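Local coordinates for uncharacterized conserved (Bdellovibrio bacteriovorus, PDB 7O21), which probably acts as a peptidoglycan LD-carboxypeptidase of the YkuD family, editing the cell wall in a way that gives this predatory bacterium its curvature, at residues P172-D177 / Y253-N258; T215-G220 / Y291-E296; D259-K264 / I282-S287. One frame throughout, in Å; residues are numbered along the deposited sequence.

Contact 1: P172-D177 / Y253-N258; sequences PILIFD and YIVQHN
The rings of Phe176 and His257 lie face to face, their centroids 3.6 Å apart and their planes only 10° from parallel. Phe176 CD1 sits over the middle of the imidazole, 3.4 Å from His257 CE1, while His257 CG comes over the rim of the phenyl ring. The outer faces are covered from within each segment: Leu174 CB backs the phenyl ring and Asn258 CG the imidazole. At the phenyl edge, near its plane, Val255 CG1 stands 4.2 Å from Phe176 CZ. Phe176 has CG anti to its carbonyl carbon (chi1 -65°) and His257 has CG anti to its nitrogen (chi1 -178°); with these torsions the side chains pass each other in opposite directions, and the rings stack. Earlier in both strands, Leu174 CD2 and Val255 CG1 meet tip to tip at 4.0 Å. In one of its two modelled conformers Tyr253 meets Pro172 CG obliquely and its OH is hydrogen-bonded to Ser40 N. The two strands run nearly parallel, 10.2 Å apart, a separation that belongs to packed sheets rather than paired strands. Strand 172-176, bonded to strands 42-47 and 91-99 of the L,D-transpeptidase domain, is thereby laid against strand 246-257 of the NTF2-like domain; Ile92 of strand 91-99 and Leu30 of strand 30-32 both touch Leu174 and Val255 in this buried junction.

Contact 2: T215-G220 / Y291-E296; sequences TFYDEG and YKIIRE. With EDO (1,2-ethanediol), chain L.
Tyr217 OH is gripped three ways: it donates to Glu296 OE1 at 2.6 Å, accepts a longer bond from a water that also binds Glu296 OE2, and is hydrogen-bonded to Trp201 NE1 of helix 184-206. It lies beside a short parallel bridge, Tyr217 with Ile293, by which the weakly bonded strand 217-218 docks on strand 290-300, the last of the antiparallel sheet of the NTF2-like domain. The carboxylate offers the syn lone pair of OE1 at the edge of the phenol ring, the two planes 20° apart, and its other oxygen has a salt bridge to Lys280. Over one face of the same ring lies Ile293 CD1, 3.8 Å from Tyr217 CZ, in a CH-pi contact.

Two backbone bonds make the bridge. Ile293 N reaches Phe216 O at 2.7 Å in an almost straight line (178°), and Asp218 N binds Ile293 O at 2.9 Å. Lys292, bent at chi2 and chi4, reaches across past Tyr217 O, and its NZ donates to Thr215 O at 2.8 Å.

Beyond the bridge the chain turns a corner. Asp218 OD2 accepts from Gly220 N at 2.7 Å, an Asx turn, while on the facing strand Ile294 and Arg295 form a classic beta bulge opposite Tyr283. Arg295 curls so that NH2 binds Ile294 O; its bond to Gly220 O is weak, though a water also connects this oxygen with Arg295 NH1. The remaining carboxylate oxygen, Asp218 OD1, receives the O2 hydroxyl of an ethanediol molecule, probably from the crystallisation liquor, at 2.6 Å.

Contact 3: D259-K264 / I282-S287; sequences DQLLVK and IYALKS
Leu285 lies alongside Asp259 and Gln260, pointing the same way as both. Its CB is 3.8 Å from Asp259 O, CG leads outward anti to the carbonyl carbon, and the CD2 methyl touches both neighbours, 3.5 Å from Asp259 OD2 and 4.0 Å from Gln260 CG, and also nears Asp259 O. On the same face Leu262 and Tyr283 form the next pair. With CG anti to the backbone nitrogen (chi1 -170°), Leu262 carries CD2 over the phenol ring toward its rim, 3.7 Å from Tyr283 CE2, a CH-pi contact; Tyr283 OH is hydrogen-bonded to Glu297 OE1. Gln260–Leu285 and Leu262–Tyr283 are the non-hydrogen-bonded pairs.

The other face carries Leu261, Val263, Ile282 and Ala284, and its two pairs are hydrogen-bonded in both directions. Ala284 N to Leu261 O and Ile282 N to Val263 O each measure 2.8 Å, and Leu261 N and Val263 N return bonds to Ala284 O and Ile282 O. A fifth bond, Lys286 N to Asp259 O at 2.9 Å, closes the end of the ladder, and that same oxygen takes a CA-H contact from Leu285.

The two faces serve different neighbours. Gln260, Tyr283 and Leu285 touch helix 121-126 of the L,D-transpeptidase domain, while Leu261, Val263 and Ile282 lie against helix 184-206. This is one hairpin, strands 260-270 and 275-287, at the middle of the antiparallel meander that packs on a long helix in an NTF2-like domain.

All three contacts reach one antiparallel sheet, in which strands 246-257, 260-270, 275-287 and 290-300 follow one another in chain order. Contact 3 is in its middle, its centre about 10 Å from that of contact 1 and about 9 Å from that of contact 2; the centres of contacts 1 and 2 are about 19 Å apart. Backbone bonds join contact 3 to both neighbours: Val255 O with Leu262 N, Ile294 N with Tyr283 O. Along the chain, segment 215-220 falls between the halves of contact 1, and contact 3 between those of contact 2. The sheet meets the catalytic domain both at strand 172-176 and, through contacts 2 and 3, at helix 121-126, so the two domains pack along much of it.

Contact 1: P172-D177 / Y253-N258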
loop_
_atom_site.group_PDB
_atom_site.type_symbol
_atom_site.label_atom_id
_atom_site.label_comp_id
_atom_site.label_asym_id
_atom_site.label_seq_id
_atom_site.Cartn_x
_atom_site.Cartn_y
_atom_site.Cartn_z
ATOM N N PRO A 172 10.260 8.842 8.374
ATOM C CA PRO A 172 11.101 7.661 8.134
ATOM C C PRO A 172 11.504 6.979 9.426
ATOM O O PRO A 172 11.718 7.622 10.457
ATOM C CB PRO A 172 12.353 8.240 7.457
ATOM C CG PRO A 172 11.942 9.579 6.930
ATOM C CD PRO A 172 10.889 10.085 7.893
ATOM N N ILE A 173 11.640 5.660 9.348
ATOM C CA ILE A 173 12.361 4.889 10.352
ATOM C C ILE A 173 13.443 4.107 9.623
ATOM O O ILE A 173 13.156 3.351 8.684
ATOM C CB ILE A 173 11.436 4.001 11.203
ATOM C CG1 ILE A 173 12.247 3.271 12.261
ATOM C CG2 ILE A 173 10.598 3.030 10.330
ATOM C CD1 ILE A 173 11.393 2.670 13.373
ATOM N N LEU A 174 14.693 4.351 9.998
ATOM C CA LEU A 174 15.852 3.712 9.391
ATOM C C LEU A 174 16.306 2.630 10.354
ATOM O O LEU A 174 16.648 2.928 11.502
ATOM C CB LEU A 174 16.972 4.727 9.193
ATOM C CG LEU A 174 16.638 5.963 8.352
ATOM C CD1 LEU A 174 17.876 6.856 8.171
ATOM C CD2 LEU A 174 16.028 5.579 7.016
ATOM N N ILE A 175 16.276 1.383 9.906
ATOM C CA ILE A 175 16.527 0.234 10.766
ATOM C C ILE A 175 17.808 -0.411 10.259
ATOM O O ILE A 175 17.802 -1.112 9.244
ATOM C CB ILE A 175 15.342 -0.744 10.772
ATOM C CG1 ILE A 175 14.054 -0.032 11.248
ATOM C CG2 ILE A 175 15.652 -1.959 11.671
ATOM C CD1 ILE A 175 12.770 -0.850 11.095
ATOM N N PHE A 176 18.925 -0.172 10.946
ATOM C CA PHE A 176 20.241 -0.549 10.439
ATOM C C PHE A 176 20.922 -1.462 11.444
ATOM O O PHE A 176 20.910 -1.179 12.647
ATOM C CB PHE A 176 21.100 0.700 10.216
ATOM C CG PHE A 176 20.577 1.640 9.134
ATOM C CD1 PHE A 176 19.736 1.182 8.129
ATOM C CD2 PHE A 176 20.953 2.978 9.131
ATOM C CE1 PHE A 176 19.280 2.048 7.120
ATOM C CE2 PHE A 176 20.502 3.850 8.132
ATOM C CZ PHE A 176 19.658 3.382 7.130
ATOM N N ASP A 177 21.509 -2.563 10.948
ATOM C CA ASP A 177 22.269 -3.462 11.812
ATOM C C ASP A 177 23.439 -2.727 12.444
ATOM O O ASP A 177 23.776 -2.958 13.615
ATOM C CB ASP A 177 22.799 -4.659 11.010
ATOM C CG ASP A 177 21.707 -5.631 10.586
ATOM O OD1 ASP A 177 20.513 -5.359 10.821
ATOM O OD2 ASP A 177 22.046 -6.680 10.003
ATOM N N TYR A 253 15.034 14.555 1.042
ATOM C CA TYR A 253 15.562 13.492 1.891
ATOM C C TYR A 253 16.608 12.745 1.078
ATOM O O TYR A 253 16.405 12.454 -0.103
ATOM C CB TYR A 253 14.500 12.432 2.230
ATOM C CG TYR A 253 13.412 12.716 3.252
ATOM C CD1 TYR A 253 13.672 12.767 4.618
ATOM C CD2 TYR A 253 12.096 12.831 2.843
ATOM C CE1 TYR A 253 12.638 12.991 5.538
ATOM C CE2 TYR A 253 11.084 13.052 3.739
ATOM C CZ TYR A 253 11.348 13.107 5.076
ATOM O OH TYR A 253 10.290 13.345 5.932
ATOM N N ILE A 254 17.718 12.406 1.720
ATOM C CA ILE A 254 18.744 11.561 1.106
ATOM C C ILE A 254 19.209 10.564 2.155
ATOM O O ILE A 254 19.712 10.962 3.216
ATOM C CB ILE A 254 19.950 12.361 0.587
ATOM C CG1 ILE A 254 19.476 13.465 -0.354
ATOM C CG2 ILE A 254 20.938 11.413 -0.127
ATOM C CD1 ILE A 254 20.598 14.403 -0.837
ATOM N N VAL A 255 19.013 9.276 1.876
ATOM C CA VAL A 255 19.507 8.191 2.716
ATOM C C VAL A 255 20.329 7.259 1.833
ATOM O O VAL A 255 19.869 6.834 0.768
ATOM C CB VAL A 255 18.357 7.418 3.380
ATOM C CG1 VAL A 255 18.904 6.306 4.261
ATOM C CG2 VAL A 255 17.532 8.366 4.223
ATOM N N GLN A 256 21.535 6.926 2.291
ATOM C CA GLN A 256 22.408 6.009 1.566
ATOM C C GLN A 256 22.945 5.004 2.568
ATOM O O GLN A 256 23.705 5.372 3.467
ATOM C CB GLN A 256 23.555 6.764 0.899
ATOM C CG GLN A 256 24.141 6.023 -0.296
ATOM C CD GLN A 256 24.967 4.817 0.103
ATOM O OE1 GLN A 256 24.595 3.659 -0.163
ATOM N NE2 GLN A 256 26.102 5.076 0.739
ATOM N N HIS A 257 22.549 3.746 2.424
ATOM C CA HIS A 257 22.957 2.699 3.346
ATOM C C HIS A 257 23.186 1.405 2.576
ATOM O O HIS A 257 22.356 1.015 1.752
ATOM C CB HIS A 257 21.892 2.514 4.437
ATOM C CG HIS A 257 22.248 1.482 5.453
ATOM N ND1 HIS A 257 21.655 0.238 5.486
ATOM C CD2 HIS A 257 23.146 1.502 6.461
ATOM C CE1 HIS A 257 22.163 -0.460 6.484
ATOM N NE2 HIS A 257 23.082 0.278 7.082
ATOM N N ASN A 258 24.311 0.734 2.851
ATOM C CA ASN A 258 24.672 -0.526 2.168
ATOM C C ASN A 258 24.658 -0.259 0.663
ATOM O O ASN A 258 25.323 0.675 0.193
ATOM C CB ASN A 258 23.783 -1.676 2.629
ATOM C CG ASN A 258 24.152 -2.197 4.008
ATOM O OD1 ASN A 258 25.259 -1.982 4.478
ATOM N ND2 ASN A 258 23.219 -2.896 4.647
#

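Contact 2: T215-G220 / Y291-E296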
loop_
_atom_site.group_PDB
_atom_site.type_symbol
_atom_site.label_atom_id
_atom_site.label_comp_id
_atom_site.label_asym_id
_atom_site.label_seq_id
_atom_site.Cartn_x
_atom_site.Cartn_y
_atom_site.Cartn_z
ATOM N N THR A 215 22.147 7.399 -18.544
ATOM C CA THR A 215 23.221 6.810 -17.750
ATOM C C THR A 215 22.834 6.663 -16.287
ATOM O O THR A 215 23.508 5.936 -15.551
ATOM C CB THR A 215 24.527 7.616 -17.837
ATOM O OG1 THR A 215 24.357 8.914 -17.265
ATOM C CG2 THR A 215 25.033 7.732 -19.285
ATOM N N PHE A 216 21.778 7.346 -15.848
ATOM C CA PHE A 216 21.366 7.282 -14.451
ATOM C C PHE A 216 20.471 6.090 -14.138
ATOM O O PHE A 216 20.152 5.883 -12.960
ATOM C CB PHE A 216 20.642 8.570 -14.057
ATOM C CG PHE A 216 21.535 9.765 -13.977
ATOM C CD1 PHE A 216 22.216 10.059 -12.813
ATOM C CD2 PHE A 216 21.708 10.600 -15.078
ATOM C CE1 PHE A 216 23.052 11.162 -12.737
ATOM C CE2 PHE A 216 22.530 11.705 -15.004
ATOM C CZ PHE A 216 23.210 11.985 -13.844
ATOM N N TYR A 217 20.072 5.304 -15.138
ATOM C CA TYR A 217 19.037 4.286 -14.992
ATOM C C TYR A 217 19.597 2.886 -15.195
ATOM O O TYR A 217 20.374 2.642 -16.125
ATOM C CB TYR A 217 17.860 4.539 -15.954
ATOM C CG TYR A 217 17.079 5.748 -15.517
ATOM C CD1 TYR A 217 17.525 7.026 -15.813
ATOM C CD2 TYR A 217 15.940 5.616 -14.737
ATOM C CE1 TYR A 217 16.837 8.145 -15.383
ATOM C CE2 TYR A 217 15.248 6.726 -14.302
ATOM C CZ TYR A 217 15.692 7.981 -14.633
ATOM O OH TYR A 217 15.025 9.097 -14.175
ATOM N N ASP A 218 19.191 1.970 -14.317
ATOM C CA ASP A 218 19.519 0.561 -14.487
ATOM C C ASP A 218 18.666 -0.041 -15.595
ATOM O O ASP A 218 17.499 0.318 -15.769
ATOM C CB ASP A 218 19.235 -0.181 -13.182
ATOM C CG ASP A 218 19.723 -1.614 -13.218
ATOM O OD1 ASP A 218 20.913 -1.832 -12.940
ATOM O OD2 ASP A 218 18.925 -2.516 -13.547
ATOM N N GLU A 219 19.242 -0.984 -16.345
ATOM C CA GLU A 219 18.464 -1.594 -17.415
ATOM C C GLU A 219 17.278 -2.397 -16.895
ATOM O O GLU A 219 16.336 -2.645 -17.655
ATOM C CB GLU A 219 19.369 -2.413 -18.341
ATOM C CG GLU A 219 20.163 -1.537 -19.300
ATOM C CD GLU A 219 20.533 -2.245 -20.590
ATOM O OE1 GLU A 219 20.069 -1.793 -21.661
ATOM O OE2 GLU A 219 21.294 -3.234 -20.537
ATOM N N GLY A 220 17.282 -2.783 -15.622
ATOM C CA GLY A 220 16.127 -3.442 -15.037
ATOM C C GLY A 220 15.146 -2.503 -14.359
ATOM O O GLY A 220 14.313 -2.933 -13.555
ATOM N N TYR A 291 25.696 5.341 -8.874
ATOM C CA TYR A 291 24.397 4.749 -8.572
ATOM C C TYR A 291 23.570 4.678 -9.842
ATOM O O TYR A 291 23.706 5.520 -10.729
ATOM C CB TYR A 291 23.635 5.586 -7.517
ATOM C CG TYR A 291 24.257 5.459 -6.161
ATOM C CD1 TYR A 291 25.282 6.313 -5.777
ATOM C CD2 TYR A 291 23.866 4.454 -5.287
ATOM C CE1 TYR A 291 25.880 6.190 -4.546
ATOM C CE2 TYR A 291 24.471 4.323 -4.055
ATOM C CZ TYR A 291 25.474 5.192 -3.698
ATOM O OH TYR A 291 26.080 5.058 -2.468
ATOM N N LYS A 292 22.711 3.665 -9.920
ATOM C CA LYS A 292 21.740 3.556 -11.001
ATOM C C LYS A 292 20.336 3.400 -10.439
ATOM O O LYS A 292 20.103 2.582 -9.535
ATOM C CB LYS A 292 22.071 2.415 -11.969
ATOM C CG LYS A 292 23.402 2.646 -12.670
ATOM C CD LYS A 292 23.409 2.104 -14.081
ATOM C CE LYS A 292 24.707 2.467 -14.777
ATOM N NZ LYS A 292 24.462 3.293 -15.996
ATOM N N ILE A 293 19.406 4.181 -10.996
ATOM C CA ILE A 293 18.015 4.179 -10.565
ATOM C C ILE A 293 17.327 2.892 -11.000
ATOM O O ILE A 293 17.366 2.513 -12.180
ATOM C CB ILE A 293 17.302 5.421 -11.123
ATOM C CG1 ILE A 293 17.938 6.712 -10.585
ATOM C CG2 ILE A 293 15.829 5.370 -10.820
ATOM C CD1 ILE A 293 17.446 7.970 -11.311
ATOM N N ILE A 294 16.718 2.192 -10.042
ATOM C CA ILE A 294 15.969 0.967 -10.296
ATOM C C ILE A 294 14.463 1.189 -10.265
ATOM O O ILE A 294 13.709 0.406 -10.842
ATOM C CB ILE A 294 16.377 -0.159 -9.327
ATOM C CG1 ILE A 294 16.173 0.265 -7.871
ATOM C CG2 ILE A 294 17.821 -0.549 -9.585
ATOM C CD1 ILE A 294 16.045 -0.927 -6.937
ATOM N N ARG A 295 14.000 2.215 -9.552
ATOM C CA ARG A 295 12.571 2.501 -9.467
ATOM C C ARG A 295 12.414 4.004 -9.278
ATOM O O ARG A 295 13.254 4.648 -8.652
ATOM C CB ARG A 295 11.909 1.802 -8.266
ATOM C CG ARG A 295 12.167 0.301 -8.098
ATOM C CD ARG A 295 11.301 -0.533 -9.047
ATOM N NE ARG A 295 11.452 -1.974 -8.834
ATOM C CZ ARG A 295 12.298 -2.758 -9.498
ATOM N NH1 ARG A 295 12.343 -4.054 -9.222
ATOM N NH2 ARG A 295 13.114 -2.257 -10.422
ATOM N N GLU A 296 11.355 4.569 -9.850
ATOM C CA GLU A 296 11.084 5.998 -9.710
ATOM C C GLU A 296 9.576 6.171 -9.613
ATOM O O GLU A 296 8.844 5.740 -10.513
ATOM C CB GLU A 296 11.645 6.763 -10.914
ATOM C CG GLU A 296 11.464 8.282 -10.839
ATOM C CD GLU A 296 12.257 9.027 -11.882
ATOM O OE1 GLU A 296 13.209 8.434 -12.429
ATOM O OE2 GLU A 296 11.954 10.207 -12.169
HETATM C C1 EDO L . 23.544 -2.419 -9.508
HETATM O O1 EDO L . 22.838 -3.619 -9.847
HETATM C C2 EDO L . 22.817 -1.209 -10.085
HETATM O O2 EDO L . 22.991 -1.155 -11.506
HETATM O O HOH W 1 24.998 6.231 -13.073
HETATM O O HOH W 2 12.704 11.376 -14.464
HETATM O O HOH W 3 22.447 2.340 -17.577
HETATM O O HOH W 4 14.209 -5.256 -11.363
#

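Contact 3: D259-K264 / I282-S287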
loop_
_atom_site.group_PDB
_atom_site.type_symbol
_atom_site.label_atom_id
_atom_site.label_comp_id
_atom_site.label_asym_id
_atom_site.label_seq_id
_atom_site.Cartn_x
_atom_site.Cartn_y
_atom_site.Cartn_z
ATOM N N ASP A 259 23.916 -1.026 -0.118
ATOM C CA ASP A 259 23.867 -0.844 -1.559
ATOM C C ASP A 259 22.833 0.183 -2.004
ATOM O O ASP A 259 22.751 0.468 -3.201
ATOM C CB ASP A 259 23.550 -2.193 -2.219
ATOM C CG ASP A 259 22.265 -2.840 -1.670
ATOM O OD1 ASP A 259 21.963 -2.710 -0.450
ATOM O OD2 ASP A 259 21.548 -3.493 -2.463
ATOM N N GLN A 260 22.067 0.758 -1.086
ATOM C CA GLN A 260 20.832 1.470 -1.417
ATOM C C GLN A 260 20.990 2.983 -1.322
ATOM O O GLN A 260 21.718 3.504 -0.465
ATOM C CB GLN A 260 19.726 1.048 -0.446
ATOM C CG GLN A 260 19.284 -0.391 -0.627
ATOM C CD GLN A 260 18.335 -0.846 0.450
ATOM O OE1 GLN A 260 17.941 -0.064 1.332
ATOM N NE2 GLN A 260 17.977 -2.120 0.413
ATOM N N LEU A 261 20.289 3.683 -2.217
ATOM C CA LEU A 261 20.148 5.133 -2.172
ATOM C C LEU A 261 18.675 5.456 -2.348
ATOM O O LEU A 261 18.041 4.966 -3.286
ATOM C CB LEU A 261 20.952 5.818 -3.288
ATOM C CG LEU A 261 20.769 7.333 -3.462
ATOM C CD1 LEU A 261 21.281 8.096 -2.256
ATOM C CD2 LEU A 261 21.456 7.825 -4.728
ATOM N N LEU A 262 18.131 6.263 -1.430
ATOM C CA LEU A 262 16.745 6.713 -1.504
ATOM C C LEU A 262 16.758 8.232 -1.460
ATOM O O LEU A 262 17.376 8.828 -0.565
ATOM C CB LEU A 262 15.943 6.156 -0.322
ATOM C CG LEU A 262 14.417 6.281 -0.270
ATOM C CD1 LEU A 262 13.971 7.694 0.076
ATOM C CD2 LEU A 262 13.739 5.783 -1.512
ATOM N N VAL A 263 16.100 8.855 -2.436
ATOM C CA VAL A 263 15.947 10.303 -2.505
ATOM C C VAL A 263 14.460 10.597 -2.632
ATOM O O VAL A 263 13.781 10.000 -3.468
ATOM C CB VAL A 263 16.718 10.890 -3.704
ATOM C CG1 VAL A 263 16.525 12.380 -3.791
ATOM C CG2 VAL A 263 18.209 10.573 -3.566
ATOM N N LYS A 264 13.939 11.492 -1.781
ATOM C CA LYS A 264 12.533 11.884 -1.866
ATOM C C LYS A 264 12.442 13.402 -1.834
ATOM O O LYS A 264 13.093 14.053 -1.005
ATOM C CB LYS A 264 11.731 11.267 -0.712
ATOM C CG LYS A 264 10.244 11.600 -0.728
ATOM C CD LYS A 264 9.566 10.956 0.475
ATOM C CE LYS A 264 8.069 11.241 0.529
ATOM N NZ LYS A 264 7.405 10.419 1.607
ATOM N N ILE A 282 12.967 8.350 -5.586
ATOM C CA ILE A 282 13.932 7.658 -6.435
ATOM C C ILE A 282 14.601 6.573 -5.598
ATOM O O ILE A 282 15.067 6.834 -4.484
ATOM C CB ILE A 282 14.985 8.654 -6.943
ATOM C CG1 ILE A 282 14.296 9.822 -7.667
ATOM C CG2 ILE A 282 16.019 7.956 -7.821
ATOM C CD1 ILE A 282 15.197 11.024 -7.873
ATOM N N TYR A 283 14.623 5.352 -6.122
ATOM C CA TYR A 283 15.290 4.217 -5.499
ATOM C C TYR A 283 16.446 3.840 -6.407
ATOM O O TYR A 283 16.242 3.600 -7.600
ATOM C CB TYR A 283 14.337 3.019 -5.424
ATOM C CG TYR A 283 13.079 3.232 -4.613
ATOM C CD1 TYR A 283 12.015 3.971 -5.116
ATOM C CD2 TYR A 283 12.955 2.676 -3.348
ATOM C CE1 TYR A 283 10.860 4.154 -4.380
ATOM C CE2 TYR A 283 11.798 2.859 -2.600
ATOM C CZ TYR A 283 10.768 3.597 -3.121
ATOM O OH TYR A 283 9.611 3.767 -2.382
ATOM N N ALA A 284 17.658 3.799 -5.852
ATOM C CA ALA A 284 18.842 3.507 -6.654
ATOM C C ALA A 284 19.730 2.513 -5.915
ATOM O O ALA A 284 19.638 2.350 -4.699
ATOM C CB ALA A 284 19.627 4.775 -7.029
ATOM N N LEU A 285 20.580 1.828 -6.682
ATOM C CA LEU A 285 21.541 0.881 -6.132
ATOM C C LEU A 285 22.930 1.238 -6.622
ATOM O O LEU A 285 23.099 1.750 -7.736
ATOM C CB LEU A 285 21.218 -0.574 -6.540
ATOM C CG LEU A 285 19.899 -1.141 -6.005
ATOM C CD1 LEU A 285 19.630 -2.512 -6.626
ATOM C CD2 LEU A 285 19.896 -1.204 -4.469
ATOM N N LYS A 286 23.930 0.932 -5.786
ATOM C CA LYS A 286 25.321 1.145 -6.163
ATOM C C LYS A 286 25.643 0.440 -7.473
ATOM O O LYS A 286 25.228 -0.697 -7.711
ATOM C CB LYS A 286 26.240 0.579 -5.079
ATOM C CG LYS A 286 26.374 1.467 -3.866
ATOM C CD LYS A 286 27.554 1.007 -3.003
ATOM C CE LYS A 286 27.789 1.950 -1.827
ATOM N NZ LYS A 286 28.573 3.152 -2.240
ATOM N N SER A 287 26.414 1.133 -8.304
ATOM C CA SER A 287 26.932 0.624 -9.568
ATOM C C SER A 287 28.347 1.161 -9.677
ATOM O O SER A 287 28.531 2.356 -9.934
ATOM C CB SER A 287 26.094 1.144 -10.734
ATOM O OG SER A 287 26.578 0.619 -11.966
#